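Local coordinates for uncharacterized conserved protein (Methanopyrus kandleri AV19, PDB 2QYA), which is of unknown function but belongs to the conserved DUF424 family and forms an assembly of two copies of the chain, at residues A[69-74]-A[108-113]; A[75-80]-A[102-107]. The protein carries 2 engineered substitutions. All coordinates share one frame; numbering follows the deposited sequence.

Interaction 1: A[69-74]-A[108-113]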
loop_
_atom_site.group_PDB
_atom_site.type_symbol
_atom_site.label_atom_id
_atom_site.label_comp_id
_atom_site.label_asym_id
_atom_site.label_seq_id
_atom_site.Cartn_x
_atom_site.Cartn_y
_atom_site.Cartn_z
ATOM N N GLU A 69 5.828 3.790 -12.478
ATOM C CA GLU A 69 5.191 2.492 -12.558
ATOM C C GLU A 69 4.190 2.169 -11.473
ATOM O O GLU A 69 3.223 1.436 -11.712
ATOM C CB GLU A 69 6.262 1.406 -12.634
ATOM C CG GLU A 69 6.599 1.080 -14.076
ATOM C CD GLU A 69 8.072 0.920 -14.301
ATOM O OE1 GLU A 69 8.739 0.317 -13.420
ATOM O OE2 GLU A 69 8.556 1.403 -15.362
ATOM N N LYS A 70 4.414 2.705 -10.283
ATOM C CA LYS A 70 3.577 2.346 -9.170
ATOM C C LYS A 70 3.385 3.562 -8.311
ATOM O O LYS A 70 4.189 4.500 -8.360
ATOM C CB LYS A 70 4.254 1.228 -8.330
ATOM C CG LYS A 70 4.562 -0.069 -9.071
ATOM C CD LYS A 70 3.314 -0.899 -9.295
ATOM C CE LYS A 70 3.604 -2.028 -10.304
ATOM N NZ LYS A 70 2.439 -2.972 -10.470
ATOM N N THR A 71 2.326 3.545 -7.514
ATOM C CA THR A 71 2.208 4.450 -6.378
ATOM C C THR A 71 3.097 3.941 -5.233
ATOM O O THR A 71 3.047 2.749 -4.890
ATOM C CB THR A 71 0.754 4.586 -5.927
ATOM O OG1 THR A 71 0.024 5.200 -6.992
ATOM C CG2 THR A 71 0.632 5.468 -4.668
ATOM N N VAL A 72 3.890 4.844 -4.648
ATOM C CA VAL A 72 4.747 4.517 -3.509
ATOM C C VAL A 72 4.112 5.142 -2.272
ATOM O O VAL A 72 3.955 6.373 -2.196
ATOM C CB VAL A 72 6.213 5.003 -3.712
ATOM C CG1 VAL A 72 7.064 4.806 -2.438
ATOM C CG2 VAL A 72 6.865 4.303 -4.910
ATOM N N ALA A 73 3.672 4.291 -1.341
ATOM C CA ALA A 73 3.121 4.740 -0.067
ATOM C C ALA A 73 4.189 4.537 0.970
ATOM O O ALA A 73 4.754 3.428 1.066
ATOM C CB ALA A 73 1.864 3.938 0.283
ATOM N N ILE A 74 4.512 5.600 1.704
ATOM C CA ILE A 74 5.497 5.550 2.791
ATOM C C ILE A 74 4.809 5.780 4.126
ATOM O O ILE A 74 3.984 6.689 4.280
ATOM C CB ILE A 74 6.626 6.600 2.608
ATOM C CG1 ILE A 74 7.322 6.383 1.257
ATOM C CG2 ILE A 74 7.631 6.594 3.820
ATOM C CD1 ILE A 74 7.993 7.587 0.696
ATOM N N TYR A 108 1.896 9.543 0.097
ATOM C CA TYR A 108 1.560 8.835 -1.123
ATOM C C TYR A 108 2.246 9.563 -2.237
ATOM O O TYR A 108 2.054 10.779 -2.411
ATOM C CB TYR A 108 0.064 8.798 -1.349
ATOM C CG TYR A 108 -0.658 8.103 -0.220
ATOM C CD1 TYR A 108 -0.738 6.701 -0.182
ATOM C CD2 TYR A 108 -1.198 8.835 0.840
ATOM C CE1 TYR A 108 -1.358 6.043 0.861
ATOM C CE2 TYR A 108 -1.848 8.190 1.884
ATOM C CZ TYR A 108 -1.912 6.786 1.886
ATOM O OH TYR A 108 -2.544 6.128 2.914
ATOM N N ILE A 109 3.084 8.837 -2.965
ATOM C CA ILE A 109 3.829 9.406 -4.055
ATOM C C ILE A 109 3.308 8.691 -5.260
ATOM O O ILE A 109 3.616 7.511 -5.458
ATOM C CB ILE A 109 5.322 9.178 -3.890
ATOM C CG1 ILE A 109 5.795 9.726 -2.532
ATOM C CG2 ILE A 109 6.104 9.833 -5.058
ATOM C CD1 ILE A 109 7.279 9.504 -2.239
ATOM N N LEU A 110 2.478 9.387 -6.051
ATOM C CA LEU A 110 1.887 8.793 -7.247
ATOM C C LEU A 110 2.871 8.831 -8.410
ATOM O O LEU A 110 3.783 9.638 -8.409
ATOM C CB LEU A 110 0.513 9.437 -7.579
ATOM C CG LEU A 110 -0.632 8.771 -6.780
ATOM C CD1 LEU A 110 -0.655 9.152 -5.273
ATOM C CD2 LEU A 110 -1.985 9.041 -7.429
ATOM N N PRO A 111 2.710 7.944 -9.408
ATOM C CA PRO A 111 3.657 7.975 -10.534
ATOM C C PRO A 111 3.591 9.263 -11.370
ATOM O O PRO A 111 2.559 9.980 -11.346
ATOM C CB PRO A 111 3.212 6.809 -11.425
ATOM C CG PRO A 111 2.206 6.059 -10.701
ATOM C CD PRO A 111 1.696 6.897 -9.559
ATOM N N ARG A 112 4.662 9.534 -12.116
ATOM C CA ARG A 112 4.662 10.638 -13.051
ATOM C C ARG A 112 3.659 10.365 -14.165
ATOM O O ARG A 112 3.515 9.227 -14.645
ATOM C CB ARG A 112 6.057 10.867 -13.639
ATOM C CG ARG A 112 7.069 11.275 -12.580
ATOM C CD ARG A 112 8.457 11.578 -13.084
ATOM N NE ARG A 112 9.087 10.525 -13.888
ATOM C CZ ARG A 112 10.219 10.739 -14.569
ATOM N NH1 ARG A 112 10.788 11.938 -14.515
ATOM N NH2 ARG A 112 10.777 9.796 -15.308
ATOM N N GLU A 113 2.962 11.428 -14.558
ATOM C CA GLU A 113 2.175 11.426 -15.788
ATOM C C GLU A 113 3.039 10.968 -16.950
ATOM O O GLU A 113 4.220 11.313 -17.028
ATOM C CB GLU A 113 1.652 12.834 -16.068
ATOM C CG GLU A 113 0.597 13.290 -15.090
ATOM C CD GLU A 113 -0.789 12.958 -15.539
ATOM O OE1 GLU A 113 -0.940 12.051 -16.372
ATOM O OE2 GLU A 113 -1.741 13.596 -15.059
HETATM O O HOH W 1 5.601 6.879 -7.646
#
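Thr71 overlaps Leu110 and the CD atom of Pro111, its two branches dividing the work. The methyl CG2 lies alongside the leucine, 3.9 Å from Leu110 CD1, with both side chains pointing the same way. The hydroxyl stands beside the backbone N (chi1 -64°), which turns OG1 toward the proline, 3.5 Å from Pro111 CD; OG1 also hydrogen-bonds weakly to Gln106 OE1 of the second subunit. Pro111 in turn sets its ring against the Lys70-Thr71 peptide, its CG 3.4 Å from Lys70 O. Since a proline nitrogen has no hydrogen to give, regular pairing cannot run on here; instead a water donates to both Lys70 O and Ile109 O and bridges the two segments.

One step inward the pairing is regular. Val72 and Ile109 form an antiparallel hydrogen-bonded pair, Val72 N reaching Ile109 O at 2.8 Å and Ile109 N reaching Val72 O at 2.7 Å, each donor tilted about 20° out of the carbonyl plane. Ile109 O is therefore gripped twice, by a peptide N-H and by the water. On the face of Val72, Ile109 holds CG1 beside its own N (chi1 -55°), and its CD1 crosses over to meet Ile74 CD1 at 3.6 Å. Helix 52-66 covers this face, with Val63 touching both Val72 and Ile109.

The reverse face carries Ala73, whose CB rests obliquely against the Tyr108 ring, 3.8 Å from CD1. That ring packs edge-to-face on Tyr108 of the second subunit, while Lys70 NZ bonds Gly14 O and its cation meets Phe44 of the second subunit. Here, then, is a two-faced antiparallel strand pair of a mixed, mostly antiparallel sheet, helix-covered on one side, dimer-forming on the other, and ended by a proline.

Interaction 2: A[75-80]-A[102-107]; sequences NALGEL and VPHVQM. Engineered in segment 102-107: Met107 (natural residue Ile).
His104 runs obliquely past the carbonyl of Ala76 along most of its length. Its CB stands 4.0 Å from Ala76 O; CG, anti to the backbone N (chi1 -180°), comes slightly nearer, and CD2 nearest, 3.4 Å from Ala76 O. The same CD2 also meets Leu77 CD1 at 4.1 Å, the leucine crossing the ring at a slant. At the tip, NE2 leaves this chain altogether and hydrogen-bonds Asp15 of the second subunit, which would tend to fix the rotation of the ring.

In the backbone beside it, Ala76 and Val105 form an antiparallel hydrogen-bonded pair. Ala76 N meets Val105 O at 2.9 Å and Val105 N meets Ala76 O at 3.0 Å, both donors lying in the plane of the carbonyl they address. Further on, Gly78 N closes on Pro103 O at 2.8 Å, nearly straight at 175°. Gly78 is the N-cap of helix 79-87, and its backbone angles would jam any CB against the carbonyl O of Leu77. Pro103 lays its ring against the start of that helix, CG 3.8 Å from Glu79 CA, and its side chain also touches Cys82; an alanine here would probably leave a gap beside the Gly78-Glu79 backbone, where CG and CD now pack.

At the other end Asn75 and Gln106 run side by side with amide planes 65° apart. Asn75 ND2 lies 3.1 Å from Gln106 OE1, but the angle is too poor for a hydrogen bond; Gln106 OE1 is hydrogen-bonded instead to Thr71 OG1 of the second subunit. The opposite face, with Ala76 and Val105, packs on Val85 of helix 79-87. What results is a strand-to-helix connection of an alpha-plus-beta fold, in which the helix starts after a glycine N-cap and packs back across its own strand and the antiparallel neighbour.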
loop_
_atom_site.group_PDB
_atom_site.type_symbol
_atom_site.label_atom_id
_atom_site.label_comp_id
_atom_site.label_asym_id
_atom_site.label_seq_id
_atom_site.Cartn_x
_atom_site.Cartn_y
_atom_site.Cartn_z
ATOM N N ASN A 75 5.134 4.909 5.072
ATOM C CA ASN A 75 4.676 4.994 6.432
ATOM C C ASN A 75 5.931 4.876 7.298
ATOM O O ASN A 75 6.663 3.894 7.182
ATOM C CB ASN A 75 3.738 3.835 6.776
ATOM C CG ASN A 75 2.995 3.285 5.562
ATOM O OD1 ASN A 75 3.089 2.088 5.270
ATOM N ND2 ASN A 75 2.256 4.156 4.839
ATOM N N ALA A 76 6.173 5.885 8.138
ATOM C CA ALA A 76 7.284 5.869 9.086
ATOM C C ALA A 76 6.810 6.162 10.512
ATOM O O ALA A 76 6.049 7.100 10.750
ATOM C CB ALA A 76 8.385 6.829 8.629
ATOM N N LEU A 77 7.207 5.302 11.443
ATOM C CA LEU A 77 6.873 5.431 12.834
ATOM C C LEU A 77 8.151 5.438 13.711
ATOM O O LEU A 77 8.929 4.454 13.732
ATOM C CB LEU A 77 5.929 4.298 13.260
ATOM C CG LEU A 77 5.462 4.292 14.725
ATOM C CD1 LEU A 77 4.436 5.419 15.045
ATOM C CD2 LEU A 77 4.941 2.893 15.148
ATOM N N GLY A 78 8.330 6.533 14.457
ATOM C CA GLY A 78 9.501 6.740 15.314
ATOM C C GLY A 78 10.377 7.899 14.889
ATOM O O GLY A 78 10.381 8.324 13.734
ATOM N N GLU A 79 11.142 8.401 15.852
ATOM C CA GLU A 79 12.024 9.547 15.675
ATOM C C GLU A 79 13.091 9.289 14.625
ATOM O O GLU A 79 13.290 10.086 13.722
ATOM C CB GLU A 79 12.664 9.887 17.032
ATOM C CG GLU A 79 13.767 10.929 16.979
ATOM C CD GLU A 79 14.107 11.491 18.357
ATOM O OE1 GLU A 79 13.748 10.848 19.381
ATOM O OE2 GLU A 79 14.739 12.580 18.404
ATOM N N LEU A 80 13.791 8.164 14.752
ATOM C CA LEU A 80 14.789 7.770 13.769
ATOM C C LEU A 80 14.161 7.503 12.409
ATOM O O LEU A 80 14.667 7.972 11.401
ATOM C CB LEU A 80 15.530 6.513 14.266
ATOM C CG LEU A 80 16.919 6.253 13.688
ATOM C CD1 LEU A 80 17.880 7.361 14.156
ATOM C CD2 LEU A 80 17.452 4.844 14.058
ATOM N N VAL A 102 4.609 9.691 19.555
ATOM C CA VAL A 102 5.730 9.196 18.732
ATOM C C VAL A 102 5.654 9.776 17.320
ATOM O O VAL A 102 4.588 9.763 16.726
ATOM C CB VAL A 102 5.738 7.646 18.644
ATOM C CG1 VAL A 102 6.936 7.165 17.819
ATOM C CG2 VAL A 102 5.784 7.015 20.037
ATOM N N PRO A 103 6.781 10.277 16.775
ATOM C CA PRO A 103 6.724 10.831 15.419
ATOM C C PRO A 103 6.189 9.837 14.378
ATOM O O PRO A 103 6.462 8.633 14.447
ATOM C CB PRO A 103 8.173 11.213 15.131
ATOM C CG PRO A 103 8.789 11.435 16.504
ATOM C CD PRO A 103 8.125 10.409 17.372
ATOM N N HIS A 104 5.420 10.357 13.429
ATOM C CA HIS A 104 4.774 9.532 12.424
ATOM C C HIS A 104 4.631 10.348 11.162
ATOM O O HIS A 104 4.379 11.539 11.229
ATOM C CB HIS A 104 3.405 9.080 12.916
ATOM C CG HIS A 104 2.654 8.216 11.946
ATOM N ND1 HIS A 104 1.599 8.685 11.196
ATOM C CD2 HIS A 104 2.776 6.902 11.640
ATOM C CE1 HIS A 104 1.116 7.705 10.456
ATOM N NE2 HIS A 104 1.813 6.612 10.705
ATOM N N VAL A 105 4.868 9.714 10.022
ATOM C CA VAL A 105 4.558 10.301 8.727
ATOM C C VAL A 105 3.953 9.243 7.783
ATOM O O VAL A 105 4.371 8.077 7.780
ATOM C CB VAL A 105 5.746 11.069 8.090
ATOM C CG1 VAL A 105 6.789 10.138 7.424
ATOM C CG2 VAL A 105 5.190 12.105 7.050
ATOM N N GLN A 106 2.926 9.668 7.036
ATOM C CA GLN A 106 2.355 8.909 5.922
ATOM C C GLN A 106 2.356 9.770 4.642
ATOM O O GLN A 106 1.914 10.948 4.672
ATOM C CB GLN A 106 0.953 8.451 6.293
ATOM C CG GLN A 106 0.404 7.291 5.431
ATOM C CD GLN A 106 -0.336 6.228 6.255
ATOM O OE1 GLN A 106 -0.574 5.122 5.781
ATOM N NE2 GLN A 106 -0.691 6.564 7.483
ATOM N N MET A 107 2.880 9.200 3.545
ATOM C CA MET A 107 3.014 9.865 2.257
ATOM C C MET A 107 2.547 8.954 1.093
ATOM O O MET A 107 2.797 7.744 1.090
ATOM C CB MET A 107 4.466 10.217 1.927
ATOM C CG MET A 107 5.378 10.769 3.012
ATOM S SD MET A 107 6.993 11.083 2.233
ATOM C CE MET A 107 6.561 12.234 0.955
#

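In the fold
Interactions 1 and 2 are successive halves of one strand pairing, strand 71-77 against strand 103-109, with centres about 18 Å apart. Along the chain the order is 69-74, 75-80, 102-107, 108-113, so interaction 2 is nested inside the loop that interaction 1 closes. The two meet at the middle, where a probable hydrogen bond joins Ile74 N to the O of the engineered Met107 at 2.8 Å. Strand 16-23 flanks strand 71-77 on its other edge within the mixed sheet. Helix 52-66 lies over interaction 1 and helix 79-87 over interaction 2, while both halves touch the second subunit, making this pairing part of core and dimer interface alike.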